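Local structure of putative Oleoyl-[acyl-carrier protein] thioesterase (Lactobacillus plantarum, 2OWN) at residues Gly62-Gln67 and Val118-Thr123; Tyr94-Glu99 and Val128-Glu133; Ile153-Thr158 and Thr235-Ile240; Asp159-Lys164 and Thr220-Ile225. The protein probably hydrolyses the thioester bond of oleoyl-acyl carrier protein and similar acyl-ACPs, releasing the free fatty acid, as a thioesterase of double hot-dog architecture. One frame throughout, in Å; residues are numbered along the deposited sequence.

Contact 1: Gly62-Gln67 and Val118-Thr123; sequences GWVVTQ and VMMSQT. With SO4 (sulfate ion), chain O.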
loop_
_atom_site.group_PDB
_atom_site.type_symbol
_atom_site.label_atom_id
_atom_site.label_comp_id
_atom_site.label_asym_id
_atom_site.label_seq_id
_atom_site.Cartn_x
_atom_site.Cartn_y
_atom_site.Cartn_z
ATOM N N GLY B 62 17.622 -9.920 15.684
ATOM C CA GLY B 62 16.728 -8.957 15.010
ATOM C C GLY B 62 15.559 -8.539 15.887
ATOM O O GLY B 62 15.056 -9.367 16.658
ATOM N N TRP B 63 15.138 -7.271 15.770
ATOM C CA TRP B 63 14.008 -6.729 16.544
ATOM C C TRP B 63 12.684 -7.288 16.000
ATOM O O TRP B 63 12.484 -7.325 14.779
ATOM C CB TRP B 63 13.963 -5.197 16.531
ATOM C CG TRP B 63 15.084 -4.531 17.251
ATOM C CD1 TRP B 63 16.180 -3.934 16.700
ATOM C CD2 TRP B 63 15.220 -4.399 18.667
ATOM N NE1 TRP B 63 16.989 -3.420 17.685
ATOM C CE2 TRP B 63 16.431 -3.692 18.907
ATOM C CE3 TRP B 63 14.432 -4.806 19.768
ATOM C CZ2 TRP B 63 16.886 -3.379 20.218
ATOM C CZ3 TRP B 63 14.876 -4.495 21.087
ATOM C CH2 TRP B 63 16.100 -3.786 21.293
ATOM N N VAL B 64 11.825 -7.749 16.917
ATOM C CA VAL B 64 10.502 -8.321 16.614
ATOM C C VAL B 64 9.483 -7.677 17.556
ATOM O O VAL B 64 9.589 -7.876 18.767
ATOM C CB VAL B 64 10.522 -9.871 16.807
ATOM C CG1 VAL B 64 9.131 -10.506 16.599
ATOM C CG2 VAL B 64 11.541 -10.512 15.867
ATOM N N VAL B 65 8.541 -6.889 17.005
ATOM C CA VAL B 65 7.491 -6.226 17.816
ATOM C C VAL B 65 6.478 -7.293 18.267
ATOM O O VAL B 65 5.984 -8.075 17.441
ATOM C CB VAL B 65 6.767 -5.007 17.118
ATOM C CG1 VAL B 65 6.008 -5.395 15.858
ATOM C CG2 VAL B 65 5.833 -4.292 18.107
ATOM N N THR B 66 6.254 -7.345 19.580
ATOM C CA THR B 66 5.317 -8.261 20.231
ATOM C C THR B 66 3.978 -7.588 20.557
ATOM O O THR B 66 2.948 -8.271 20.511
ATOM C CB THR B 66 5.915 -8.863 21.533
ATOM O OG1 THR B 66 6.247 -7.818 22.459
ATOM C CG2 THR B 66 7.166 -9.675 21.222
ATOM N N GLN B 67 3.998 -6.278 20.879
ATOM C CA GLN B 67 2.810 -5.508 21.258
ATOM C C GLN B 67 2.728 -4.072 20.717
ATOM O O GLN B 67 3.765 -3.446 20.502
ATOM C CB GLN B 67 2.778 -5.358 22.787
ATOM C CG GLN B 67 3.031 -6.630 23.615
ATOM C CD GLN B 67 2.860 -6.451 25.111
ATOM O OE1 GLN B 67 2.372 -5.427 25.597
ATOM N NE2 GLN B 67 3.262 -7.470 25.856
ATOM N N VAL B 118 11.198 -7.384 21.182
ATOM C CA VAL B 118 12.111 -8.441 21.692
ATOM C C VAL B 118 13.141 -8.851 20.617
ATOM O O VAL B 118 12.835 -8.768 19.416
ATOM C CB VAL B 118 11.330 -9.690 22.184
ATOM C CG1 VAL B 118 10.447 -9.327 23.364
ATOM C CG2 VAL B 118 10.496 -10.325 21.063
HETATM N N MSE B 119 14.339 -9.281 21.049
HETATM C CA MSE B 119 15.395 -9.725 20.117
HETATM C C MSE B 119 15.283 -11.234 19.886
HETATM O O MSE B 119 15.456 -12.014 20.832
HETATM C CB MSE B 119 16.805 -9.372 20.578
HETATM C CG MSE B 119 17.010 -7.900 20.865
HETATM SE SE MSE B 119 18.859 -7.360 20.589
HETATM C CE MSE B 119 18.787 -7.327 18.648
HETATM N N MSE B 120 14.961 -11.614 18.641
HETATM C CA MSE B 120 14.830 -13.009 18.189
HETATM C C MSE B 120 16.096 -13.397 17.433
HETATM O O MSE B 120 16.534 -12.642 16.554
HETATM C CB MSE B 120 13.610 -13.195 17.273
HETATM C CG MSE B 120 12.256 -13.045 17.960
HETATM SE SE MSE B 120 11.834 -14.487 19.213
HETATM C CE MSE B 120 11.746 -15.976 17.954
ATOM N N SER B 121 16.661 -14.568 17.762
ATOM C CA SER B 121 17.882 -15.084 17.109
ATOM C C SER B 121 17.586 -15.517 15.660
ATOM O O SER B 121 16.476 -15.978 15.366
ATOM C CB SER B 121 18.480 -16.251 17.905
ATOM O OG SER B 121 19.685 -16.738 17.333
ATOM N N GLN B 122 18.572 -15.354 14.774
ATOM C CA GLN B 122 18.435 -15.720 13.343
ATOM C C GLN B 122 18.447 -17.241 13.122
ATOM O O GLN B 122 17.602 -17.753 12.371
ATOM C CB GLN B 122 19.522 -15.048 12.483
ATOM C CG GLN B 122 19.505 -13.496 12.504
ATOM C CD GLN B 122 18.228 -12.835 11.951
ATOM O OE1 GLN B 122 17.884 -11.727 12.361
ATOM N NE2 GLN B 122 17.518 -13.514 11.049
ATOM N N THR B 123 19.384 -17.940 13.778
ATOM C CA THR B 123 19.536 -19.407 13.669
ATOM C C THR B 123 18.541 -20.196 14.543
ATOM O O THR B 123 17.651 -20.864 14.000
ATOM C CB THR B 123 20.988 -19.866 13.994
HETATM S S SO4 O . 1.485 -8.952 28.615
HETATM O O1 SO4 O . 0.348 -8.059 28.747
HETATM O O2 SO4 O . 1.285 -9.795 27.440
HETATM O O3 SO4 O . 2.694 -8.149 28.463
HETATM O O4 SO4 O . 1.624 -9.780 29.808
#
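Trp63 and Met119, a non-hydrogen-bonded pair of strands 61-72 and 109-121, antiparallel neighbours in the N-terminal hot-dog domain, meet over the face of the indole. Met119 is a selenomethionine here: its CG sits 4.1 Å from the centroid of the Trp63 six-membered ring and 14° off the ring normal, a CH-pi contact. Its SE stands over the same face, 4.6 Å from that centroid, which makes a Met-aromatic contact. The first torsion of Met119 (chi1 -55°) holds CG opposite the carbonyl carbon, from where the chain can follow the ring. The other face of the sheet carries a closer aliphatic row. CG2 of Val64 presses on CG of Met120 at 3.4 Å, and CG2 of Thr66 meets CG2 of Val118 at 3.4 Å, both tighter than ordinary carbon contacts.

Backbone bonds around these pairs fix the register. Met120 N donates to Gly62 O at 3.0 Å, and Val64 and Val118 exchange bonds; the return bond from Gly62 N to Met120 O is weak. Farther along, Thr66 and Gln67 both face Ile116, a classic beta bulge, and Gln67 NE2 binds O3 of a sulfate, probably from the crystallisation liquor, at 2.8 Å. In the next shell, Val135 and Trp117 touch Trp63, while strand 127-128 pairs with Met119 on its other edge. An unidentified ligand lies about 3 Å from the Trp63 side chain. Met119 over the indole, with selenium in place of sulfur, thus probably contributes mainly dispersion on one face; two tight aliphatic contacts lie on the other, and the amide bonds set the alignment.

Contact 2: Tyr94-Glu99 and Val128-Glu133; sequences YFAYRE and VKILPE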
loop_
_atom_site.group_PDB
_atom_site.type_symbol
_atom_site.label_atom_id
_atom_site.label_comp_id
_atom_site.label_asym_id
_atom_site.label_seq_id
_atom_site.Cartn_x
_atom_site.Cartn_y
_atom_site.Cartn_z
ATOM N N TYR B 94 15.182 -8.287 28.498
ATOM C CA TYR B 94 14.509 -8.936 27.343
ATOM C C TYR B 94 13.597 -8.037 26.464
ATOM O O TYR B 94 13.620 -8.193 25.234
ATOM C CB TYR B 94 13.715 -10.153 27.843
ATOM C CG TYR B 94 14.598 -11.246 28.405
ATOM C CD1 TYR B 94 14.958 -11.265 29.773
ATOM C CD2 TYR B 94 15.106 -12.270 27.566
ATOM C CE1 TYR B 94 15.805 -12.298 30.306
ATOM C CE2 TYR B 94 15.953 -13.308 28.083
ATOM C CZ TYR B 94 16.295 -13.314 29.451
ATOM O OH TYR B 94 17.110 -14.305 29.952
ATOM N N PHE B 95 12.843 -7.115 27.086
ATOM C CA PHE B 95 11.878 -6.209 26.401
ATOM C C PHE B 95 12.347 -4.748 26.259
ATOM O O PHE B 95 12.967 -4.209 27.181
ATOM C CB PHE B 95 10.528 -6.227 27.141
ATOM C CG PHE B 95 9.979 -7.609 27.358
ATOM C CD1 PHE B 95 9.264 -8.264 26.337
ATOM C CD2 PHE B 95 10.197 -8.279 28.583
ATOM C CE1 PHE B 95 8.752 -9.589 26.528
ATOM C CE2 PHE B 95 9.692 -9.602 28.802
ATOM C CZ PHE B 95 8.963 -10.259 27.765
ATOM N N ALA B 96 12.043 -4.140 25.100
ATOM C CA ALA B 96 12.366 -2.742 24.750
ATOM C C ALA B 96 11.054 -1.964 24.570
ATOM O O ALA B 96 10.182 -2.428 23.841
ATOM C CB ALA B 96 13.182 -2.692 23.476
ATOM N N TYR B 97 10.939 -0.795 25.216
ATOM C CA TYR B 97 9.751 0.086 25.171
ATOM C C TYR B 97 9.992 1.245 24.183
ATOM O O TYR B 97 10.867 2.075 24.437
ATOM C CB TYR B 97 9.427 0.592 26.586
ATOM C CG TYR B 97 8.231 1.520 26.692
ATOM C CD1 TYR B 97 6.925 1.048 26.410
ATOM C CD2 TYR B 97 8.379 2.864 27.127
ATOM C CE1 TYR B 97 5.784 1.910 26.520
ATOM C CE2 TYR B 97 7.247 3.736 27.247
ATOM C CZ TYR B 97 5.955 3.248 26.939
ATOM O OH TYR B 97 4.873 4.084 27.055
ATOM N N ARG B 98 9.211 1.289 23.088
ATOM C CA ARG B 98 9.316 2.315 22.031
ATOM C C ARG B 98 8.003 3.091 21.847
ATOM O O ARG B 98 6.939 2.479 21.664
ATOM C CB ARG B 98 9.761 1.648 20.733
ATOM C CG ARG B 98 9.926 2.573 19.507
ATOM C CD ARG B 98 10.688 1.881 18.374
ATOM N NE ARG B 98 12.121 1.863 18.688
ATOM C CZ ARG B 98 13.042 2.761 18.304
ATOM N NH1 ARG B 98 12.760 3.813 17.516
ATOM N NH2 ARG B 98 14.305 2.586 18.709
ATOM N N GLU B 99 8.110 4.429 21.871
ATOM C CA GLU B 99 6.992 5.368 21.711
ATOM C C GLU B 99 7.052 6.110 20.366
ATOM O O GLU B 99 8.152 6.375 19.854
ATOM C CB GLU B 99 6.986 6.382 22.843
ATOM C CG GLU B 99 6.600 5.800 24.187
ATOM C CD GLU B 99 6.684 6.836 25.265
ATOM O OE1 GLU B 99 7.774 7.044 25.835
ATOM O OE2 GLU B 99 5.639 7.402 25.614
ATOM N N VAL B 128 16.271 -14.071 22.773
ATOM C CA VAL B 128 17.602 -13.781 23.365
ATOM C C VAL B 128 17.559 -12.473 24.176
ATOM O O VAL B 128 16.612 -11.683 24.047
ATOM C CB VAL B 128 18.755 -13.713 22.305
ATOM C CG1 VAL B 128 18.854 -15.029 21.551
ATOM C CG2 VAL B 128 18.591 -12.542 21.318
ATOM N N LYS B 129 18.591 -12.258 24.997
ATOM C CA LYS B 129 18.720 -11.034 25.826
ATOM C C LYS B 129 19.048 -9.823 24.941
ATOM O O LYS B 129 19.678 -9.983 23.879
ATOM C CB LYS B 129 19.801 -11.187 26.905
ATOM C CG LYS B 129 19.543 -12.300 27.905
ATOM C CD LYS B 129 20.664 -12.398 28.919
ATOM C CE LYS B 129 20.404 -13.501 29.928
ATOM N NZ LYS B 129 21.507 -13.620 30.922
ATOM N N ILE B 130 18.611 -8.630 25.370
ATOM C CA ILE B 130 18.856 -7.377 24.626
ATOM C C ILE B 130 20.330 -6.970 24.783
ATOM O O ILE B 130 20.822 -6.859 25.912
ATOM C CB ILE B 130 17.924 -6.201 25.058
ATOM C CG1 ILE B 130 16.452 -6.561 24.822
ATOM C CG2 ILE B 130 18.263 -4.909 24.291
ATOM C CD1 ILE B 130 15.466 -5.459 25.170
ATOM N N LEU B 131 21.004 -6.757 23.647
ATOM C CA LEU B 131 22.404 -6.338 23.591
ATOM C C LEU B 131 22.404 -4.816 23.824
ATOM O O LEU B 131 21.727 -4.113 23.053
ATOM C CB LEU B 131 23.039 -6.657 22.227
ATOM C CG LEU B 131 23.047 -8.114 21.752
ATOM C CD1 LEU B 131 23.583 -8.200 20.327
ATOM C CD2 LEU B 131 23.848 -9.025 22.680
ATOM N N PRO B 132 23.101 -4.304 24.888
ATOM C CA PRO B 132 23.128 -2.834 25.130
ATOM C C PRO B 132 23.742 -1.969 23.995
ATOM O O PRO B 132 23.375 -0.802 23.899
ATOM C CB PRO B 132 23.910 -2.701 26.450
ATOM C CG PRO B 132 24.704 -3.919 26.542
ATOM C CD PRO B 132 23.877 -5.003 25.933
ATOM N N GLU B 133 24.654 -2.532 23.186
ATOM C CA GLU B 133 25.261 -1.828 22.020
ATOM C C GLU B 133 24.217 -1.459 20.938
ATOM O O GLU B 133 24.339 -0.403 20.316
ATOM C CB GLU B 133 26.424 -2.626 21.388
ATOM C CG GLU B 133 26.060 -4.005 20.765
ATOM C CD GLU B 133 27.255 -4.772 20.189
ATOM O OE1 GLU B 133 28.375 -4.219 20.072
ATOM O OE2 GLU B 133 27.059 -5.952 19.834
#
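With chi1 at -65°, Tyr94 carries its ring beside its own backbone N and out along Lys129, whose chain runs fully extended beyond CG; Ile130, with chi2 at -178°, is likewise straight and sends CD1 toward the backbone of Tyr94 and Phe95. The contact joins the chain leading into strand 95-103 in the N-terminal hot-dog domain to the irregular chain that follows strand 127-128.

Its outer part is aliphatic against aromatic. CG of Lys129 comes within 3.7 Å of CE2 of Tyr94, and CE of Lys129 approaches OH of Tyr94 at 3.4 Å, so the methylenes cross the phenol slantwise. The inner part belongs to Ile130, which points at the strand. CD1 of Ile130 lies 3.4 Å from C of Phe95 and 4.0 Å from CB of Ala96, resting on main chain as much as on side chain. No direct polar bond joins the two segments, and the direct contacts between them are van der Waals in kind.

Trp63 of strand 61-72 and Tyr91 of strand 81-91 also touch Ile130, which places it in the packed interior. An unidentified ligand lies about 4 Å from the Ala96 side chain; Arg98 NE makes a weak hydrogen bond to an unidentified ligand. Tyr94 O is buried by the contact without a polar partner in the model, and CG1 and CD1 of Ile130 both lie 3.3 Å from it.

Contact 3: Ile153-Thr158 and Thr235-Ile240; sequences ISFEAT and TTSHLI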
loop_
_atom_site.group_PDB
_atom_site.type_symbol
_atom_site.label_atom_id
_atom_site.label_comp_id
_atom_site.label_asym_id
_atom_site.label_seq_id
_atom_site.Cartn_x
_atom_site.Cartn_y
_atom_site.Cartn_z
ATOM N N ILE B 153 -8.998 -7.964 24.175
ATOM C CA ILE B 153 -10.007 -8.890 24.710
ATOM C C ILE B 153 -9.599 -10.296 24.252
ATOM O O ILE B 153 -9.112 -10.466 23.118
ATOM C CB ILE B 153 -11.455 -8.557 24.215
ATOM C CG1 ILE B 153 -11.916 -7.187 24.734
ATOM C CG2 ILE B 153 -12.473 -9.633 24.653
ATOM C CD1 ILE B 153 -13.280 -6.742 24.196
ATOM N N SER B 154 -9.735 -11.278 25.151
ATOM C CA SER B 154 -9.409 -12.676 24.837
ATOM C C SER B 154 -10.525 -13.097 23.873
ATOM O O SER B 154 -11.700 -13.116 24.266
ATOM C CB SER B 154 -9.348 -13.561 26.083
ATOM O OG SER B 154 -8.885 -14.854 25.742
ATOM N N PHE B 155 -10.158 -13.328 22.604
ATOM C CA PHE B 155 -11.128 -13.677 21.559
ATOM C C PHE B 155 -11.887 -14.994 21.847
ATOM O O PHE B 155 -11.258 -16.023 22.113
ATOM C CB PHE B 155 -10.488 -13.744 20.154
ATOM C CG PHE B 155 -11.501 -13.890 19.052
ATOM C CD1 PHE B 155 -12.125 -12.749 18.518
ATOM C CD2 PHE B 155 -11.876 -15.164 18.573
ATOM C CE1 PHE B 155 -13.103 -12.864 17.506
ATOM C CE2 PHE B 155 -12.861 -15.296 17.565
ATOM C CZ PHE B 155 -13.476 -14.137 17.043
ATOM N N GLU B 156 -13.221 -14.902 21.807
ATOM C CA GLU B 156 -14.144 -16.018 21.983
ATOM C C GLU B 156 -15.124 -15.984 20.808
ATOM O O GLU B 156 -15.837 -14.989 20.637
ATOM C CB GLU B 156 -14.882 -15.933 23.319
ATOM C CG GLU B 156 -13.946 -16.124 24.521
ATOM C CD GLU B 156 -14.628 -16.044 25.894
ATOM O OE1 GLU B 156 -15.775 -15.539 26.016
ATOM O OE2 GLU B 156 -13.976 -16.471 26.871
ATOM N N ALA B 157 -15.118 -17.045 19.994
ATOM C CA ALA B 157 -16.017 -17.170 18.846
ATOM C C ALA B 157 -17.448 -17.438 19.329
ATOM O O ALA B 157 -17.647 -18.115 20.350
ATOM C CB ALA B 157 -15.569 -18.292 17.902
ATOM N N THR B 158 -18.413 -16.838 18.632
ATOM C CA THR B 158 -19.854 -17.004 18.890
ATOM C C THR B 158 -20.557 -17.274 17.554
ATOM O O THR B 158 -19.913 -17.250 16.491
ATOM C CB THR B 158 -20.486 -15.755 19.585
ATOM O OG1 THR B 158 -20.495 -14.629 18.696
ATOM C CG2 THR B 158 -19.730 -15.393 20.857
ATOM N N THR B 235 -17.018 -1.640 20.183
ATOM C CA THR B 235 -15.759 -2.394 20.293
ATOM C C THR B 235 -15.757 -3.551 19.311
ATOM O O THR B 235 -16.798 -4.185 19.130
ATOM C CB THR B 235 -15.587 -2.957 21.715
ATOM O OG1 THR B 235 -15.786 -1.908 22.668
ATOM C CG2 THR B 235 -14.190 -3.588 21.921
ATOM N N THR B 236 -14.621 -3.787 18.641
ATOM C CA THR B 236 -14.453 -4.956 17.750
ATOM C C THR B 236 -13.273 -5.778 18.311
ATOM O O THR B 236 -12.227 -5.210 18.605
ATOM C CB THR B 236 -14.311 -4.641 16.250
ATOM O OG1 THR B 236 -13.079 -3.977 15.994
ATOM C CG2 THR B 236 -15.508 -3.801 15.755
ATOM N N SER B 237 -13.497 -7.078 18.500
ATOM C CA SER B 237 -12.526 -8.054 19.008
ATOM C C SER B 237 -12.155 -8.888 17.796
ATOM O O SER B 237 -13.043 -9.480 17.191
ATOM C CB SER B 237 -13.156 -8.915 20.100
ATOM O OG SER B 237 -12.266 -9.914 20.565
ATOM N N HIS B 238 -10.863 -8.954 17.473
ATOM C CA HIS B 238 -10.332 -9.667 16.308
ATOM C C HIS B 238 -9.301 -10.733 16.663
ATOM O O HIS B 238 -8.598 -10.608 17.674
ATOM C CB HIS B 238 -9.631 -8.689 15.361
ATOM C CG HIS B 238 -10.474 -7.548 14.890
ATOM N ND1 HIS B 238 -10.955 -7.467 13.602
ATOM C CD2 HIS B 238 -10.901 -6.432 15.526
ATOM C CE1 HIS B 238 -11.656 -6.354 13.469
ATOM N NE2 HIS B 238 -11.640 -5.711 14.621
ATOM N N LEU B 239 -9.213 -11.751 15.795
ATOM C CA LEU B 239 -8.250 -12.861 15.890
ATOM C C LEU B 239 -7.812 -13.295 14.482
ATOM O O LEU B 239 -8.675 -13.538 13.634
ATOM C CB LEU B 239 -8.837 -14.071 16.637
ATOM C CG LEU B 239 -7.999 -15.373 16.760
ATOM C CD1 LEU B 239 -6.649 -15.129 17.430
ATOM C CD2 LEU B 239 -8.765 -16.454 17.501
ATOM N N ILE B 240 -6.497 -13.354 14.251
ATOM C CA ILE B 240 -5.897 -13.850 13.007
ATOM C C ILE B 240 -5.216 -15.164 13.424
ATOM O O ILE B 240 -4.419 -15.166 14.378
ATOM C CB ILE B 240 -4.861 -12.901 12.374
ATOM C CG1 ILE B 240 -5.438 -11.503 12.105
ATOM C CG2 ILE B 240 -4.304 -13.492 11.059
ATOM C CD1 ILE B 240 -6.588 -11.450 11.107
HETATM O O HOH W 1 -9.689 -9.163 20.831
HETATM O O HOH W 2 -14.175 -11.762 21.140
#
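Phe155 makes the main apolar contact, lying against Leu239 and Ser237 of strand 233-241. CB of Leu239 stands over one ring face, 3.9 Å from the Phe155 centroid and 24° off its normal, a CH-pi contact displaced toward the rim. CD2 of Leu239 extends the same touch to CD2 of Phe155 at 3.5 Å. A first torsion of -171° turns the Phe155 ring away from its own backbone N and down onto the strand. A second, thinner apolar touch joins CD1 of Ile153 to CG2 of Thr235 at 4.0 Å.

At the ring edge, near its plane, the carbonyl Ser237 O lies 3.4 Å from CE1 of Phe155, so the polarised C-H edge probably meets a partial negative charge there.

The polar links run through water. Ser237 OG binds two waters, each at 2.7 Å: one donates to Ile153 O at 2.7 Å, and the other reaches Glu156 N. One hydroxyl is thus linked through water to residues before and after Phe155 in sequence, firmly to Ile153 O and weakly to Glu156 N.

Ile153 N and Phe155 N are also bonded to Thr251 OG1 and Glu249 OE2 of strand 246-256, which runs beside strand 233-241 on one edge, with strand 218-227 on the other. The 153-158 chain thus lies across one face of this C-terminal hot-dog sheet, while His238 and Ile240 point away from it and pack on helix 184-191 beneath the opposite face.

Contact 4: Asp159-Lys164 and Thr220-Ile225; sequences DTTITK and TAHANI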
loop_
_atom_site.group_PDB
_atom_site.type_symbol
_atom_site.label_atom_id
_atom_site.label_comp_id
_atom_site.label_asym_id
_atom_site.label_seq_id
_atom_site.Cartn_x
_atom_site.Cartn_y
_atom_site.Cartn_z
ATOM N N ASP B 159 -21.864 -17.550 17.631
ATOM C CA ASP B 159 -22.730 -17.781 16.438
ATOM C C ASP B 159 -22.739 -16.618 15.417
ATOM O O ASP B 159 -22.906 -16.862 14.222
ATOM C CB ASP B 159 -24.193 -18.132 16.837
ATOM C CG ASP B 159 -24.927 -16.997 17.601
ATOM O OD1 ASP B 159 -24.273 -16.125 18.226
ATOM O OD2 ASP B 159 -26.180 -17.007 17.602
ATOM N N THR B 160 -22.555 -15.385 15.910
ATOM C CA THR B 160 -22.516 -14.141 15.111
ATOM C C THR B 160 -21.093 -13.660 14.696
ATOM O O THR B 160 -20.967 -12.544 14.167
ATOM C CB THR B 160 -23.258 -13.006 15.885
ATOM O OG1 THR B 160 -22.599 -12.773 17.133
ATOM C CG2 THR B 160 -24.705 -13.400 16.154
ATOM N N THR B 161 -20.040 -14.469 14.931
ATOM C CA THR B 161 -18.646 -14.113 14.563
ATOM C C THR B 161 -18.496 -14.005 13.042
ATOM O O THR B 161 -18.950 -14.899 12.328
ATOM C CB THR B 161 -17.598 -15.144 15.093
ATOM O OG1 THR B 161 -17.614 -15.155 16.526
ATOM C CG2 THR B 161 -16.166 -14.823 14.603
ATOM N N ILE B 162 -17.877 -12.910 12.584
ATOM C CA ILE B 162 -17.617 -12.654 11.163
ATOM C C ILE B 162 -16.273 -13.316 10.905
ATOM O O ILE B 162 -15.305 -12.973 11.586
ATOM C CB ILE B 162 -17.536 -11.137 10.816
ATOM C CG1 ILE B 162 -18.808 -10.394 11.255
ATOM C CG2 ILE B 162 -17.294 -10.940 9.312
ATOM C CD1 ILE B 162 -18.757 -8.872 11.034
ATOM N N THR B 163 -16.224 -14.262 9.960
ATOM C CA THR B 163 -14.991 -14.982 9.581
ATOM C C THR B 163 -14.728 -14.842 8.073
ATOM O O THR B 163 -15.654 -15.027 7.282
ATOM C CB THR B 163 -15.039 -16.470 9.999
ATOM O OG1 THR B 163 -15.193 -16.554 11.417
ATOM C CG2 THR B 163 -13.754 -17.214 9.619
ATOM N N LYS B 164 -13.491 -14.465 7.709
ATOM C CA LYS B 164 -13.029 -14.343 6.307
ATOM C C LYS B 164 -11.614 -14.930 6.143
ATOM O O LYS B 164 -10.761 -14.662 7.010
ATOM C CB LYS B 164 -12.982 -12.896 5.798
ATOM C CG LYS B 164 -14.317 -12.180 5.659
ATOM C CD LYS B 164 -14.086 -10.862 4.939
ATOM C CE LYS B 164 -15.310 -10.003 4.808
ATOM N NZ LYS B 164 -14.913 -8.775 4.065
ATOM N N THR B 220 -6.906 -17.126 8.688
ATOM C CA THR B 220 -8.345 -17.068 8.966
ATOM C C THR B 220 -8.518 -15.893 9.935
ATOM O O THR B 220 -7.979 -15.937 11.045
ATOM C CB THR B 220 -8.860 -18.385 9.571
ATOM O OG1 THR B 220 -8.514 -19.472 8.704
ATOM C CG2 THR B 220 -10.377 -18.354 9.754
ATOM N N ALA B 221 -9.224 -14.847 9.480
ATOM C CA ALA B 221 -9.479 -13.624 10.250
ATOM C C ALA B 221 -10.874 -13.700 10.832
ATOM O O ALA B 221 -11.818 -13.966 10.089
ATOM C CB ALA B 221 -9.352 -12.388 9.372
ATOM N N HIS B 222 -10.993 -13.472 12.141
ATOM C CA HIS B 222 -12.272 -13.495 12.863
ATOM C C HIS B 222 -12.537 -12.122 13.479
ATOM O O HIS B 222 -11.585 -11.419 13.807
ATOM C CB HIS B 222 -12.279 -14.551 13.959
ATOM C CG HIS B 222 -11.955 -15.931 13.492
ATOM N ND1 HIS B 222 -12.893 -16.757 12.913
ATOM C CD2 HIS B 222 -10.810 -16.650 13.560
ATOM C CE1 HIS B 222 -12.332 -17.914 12.617
ATOM N NE2 HIS B 222 -11.071 -17.876 13.004
ATOM N N ALA B 223 -13.816 -11.749 13.612
ATOM C CA ALA B 223 -14.234 -10.466 14.220
ATOM C C ALA B 223 -15.626 -10.520 14.871
ATOM O O ALA B 223 -16.547 -11.126 14.305
ATOM C CB ALA B 223 -14.176 -9.318 13.205
ATOM N N ASN B 224 -15.729 -9.933 16.071
ATOM C CA ASN B 224 -16.959 -9.788 16.858
ATOM C C ASN B 224 -17.195 -8.308 17.067
ATOM O O ASN B 224 -16.296 -7.639 17.575
ATOM C CB ASN B 224 -16.847 -10.446 18.250
ATOM C CG ASN B 224 -16.817 -11.961 18.203
ATOM O OD1 ASN B 224 -17.512 -12.582 17.408
ATOM N ND2 ASN B 224 -16.065 -12.567 19.117
ATOM N N ILE B 225 -18.362 -7.805 16.665
ATOM C CA ILE B 225 -18.757 -6.404 16.842
ATOM C C ILE B 225 -19.495 -6.454 18.177
ATOM O O ILE B 225 -20.567 -7.084 18.270
ATOM C CB ILE B 225 -19.653 -5.876 15.705
ATOM C CG1 ILE B 225 -18.940 -6.013 14.346
ATOM C CG2 ILE B 225 -20.054 -4.408 15.988
ATOM C CD1 ILE B 225 -19.796 -5.615 13.155
HETATM O O HOH W 3 -20.181 -9.551 15.385
HETATM O O HOH W 4 -20.132 -11.700 17.063
#
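Ile162 and Ala223, then Lys164 and Ala221, form the compact part of this antiparallel ladder between strands 162-167 and 218-227 of the C-terminal hot-dog domain as hydrogen-bonded pairs, with Thr163 and His222 as the non-hydrogen-bonded pair between them. Four amide bonds run both ways, Ile162 N to Ala223 O being 2.8 Å and 164° at the hydrogen. At the central pair the CA atoms are only 4.5 Å apart, and the side chains lie side by side: Thr163 OG1 hydrogen-bonds His222 ND1 at 2.8 Å, reaching the imidazole at its edge near the ring plane. The Thr163 hydroxyl is opposite its carbonyl carbon (chi1 -60°), a position that also swings CG2 across to CG2 of Thr220 at 3.6 Å. On the other face Ile162, Ala221 and Ala223 pack on Thr191 at the end of helix 184-191.

The regular backbone ladder ends before Thr161. Thr161 OG1, which also receives Thr158 N, lies 2.7 Å from Asn224 OD1, its proton's destination not settled; Asn224 ND2 bonds Glu156 O. At Thr160 two waters bridge, one from OG1 to Asn224 OD1, another from Ile225 N weakly to Thr160 O. The terminal CD1 methyls of Ile162 and Ile225 meet at 4.0 Å, the chains crossing at a slant.

Lys164 NZ turns away to Asp190 O. His222 NE2 bonds Glu241 OE2, which would probably favour a proton on NE2; bonds at both nitrogens restrain the ring's rotation.

From the N terminus, strand 61-72 enters contact 1 first, and the chain passes through 94-99 of contact 2 before 118-123 closes contact 1; 128-133 then closes contact 2. These two contacts therefore cross, and they touch directly: Trp63 packs on Ala96, and Met119 O probably bonds Val128 N. Both tie together one end of the N-terminal hot-dog. The chain next opens contact 3 at 153-158 and contact 4 at 159-164; 220-225 closes contact 4 before 235-240 closes contact 3, a nested pair joined through strands 218-227 and 233-241. Contacts 2 and 4, centres about 35 Å apart, lie on opposite sides of the chain's centre, in the two hot-dog halves.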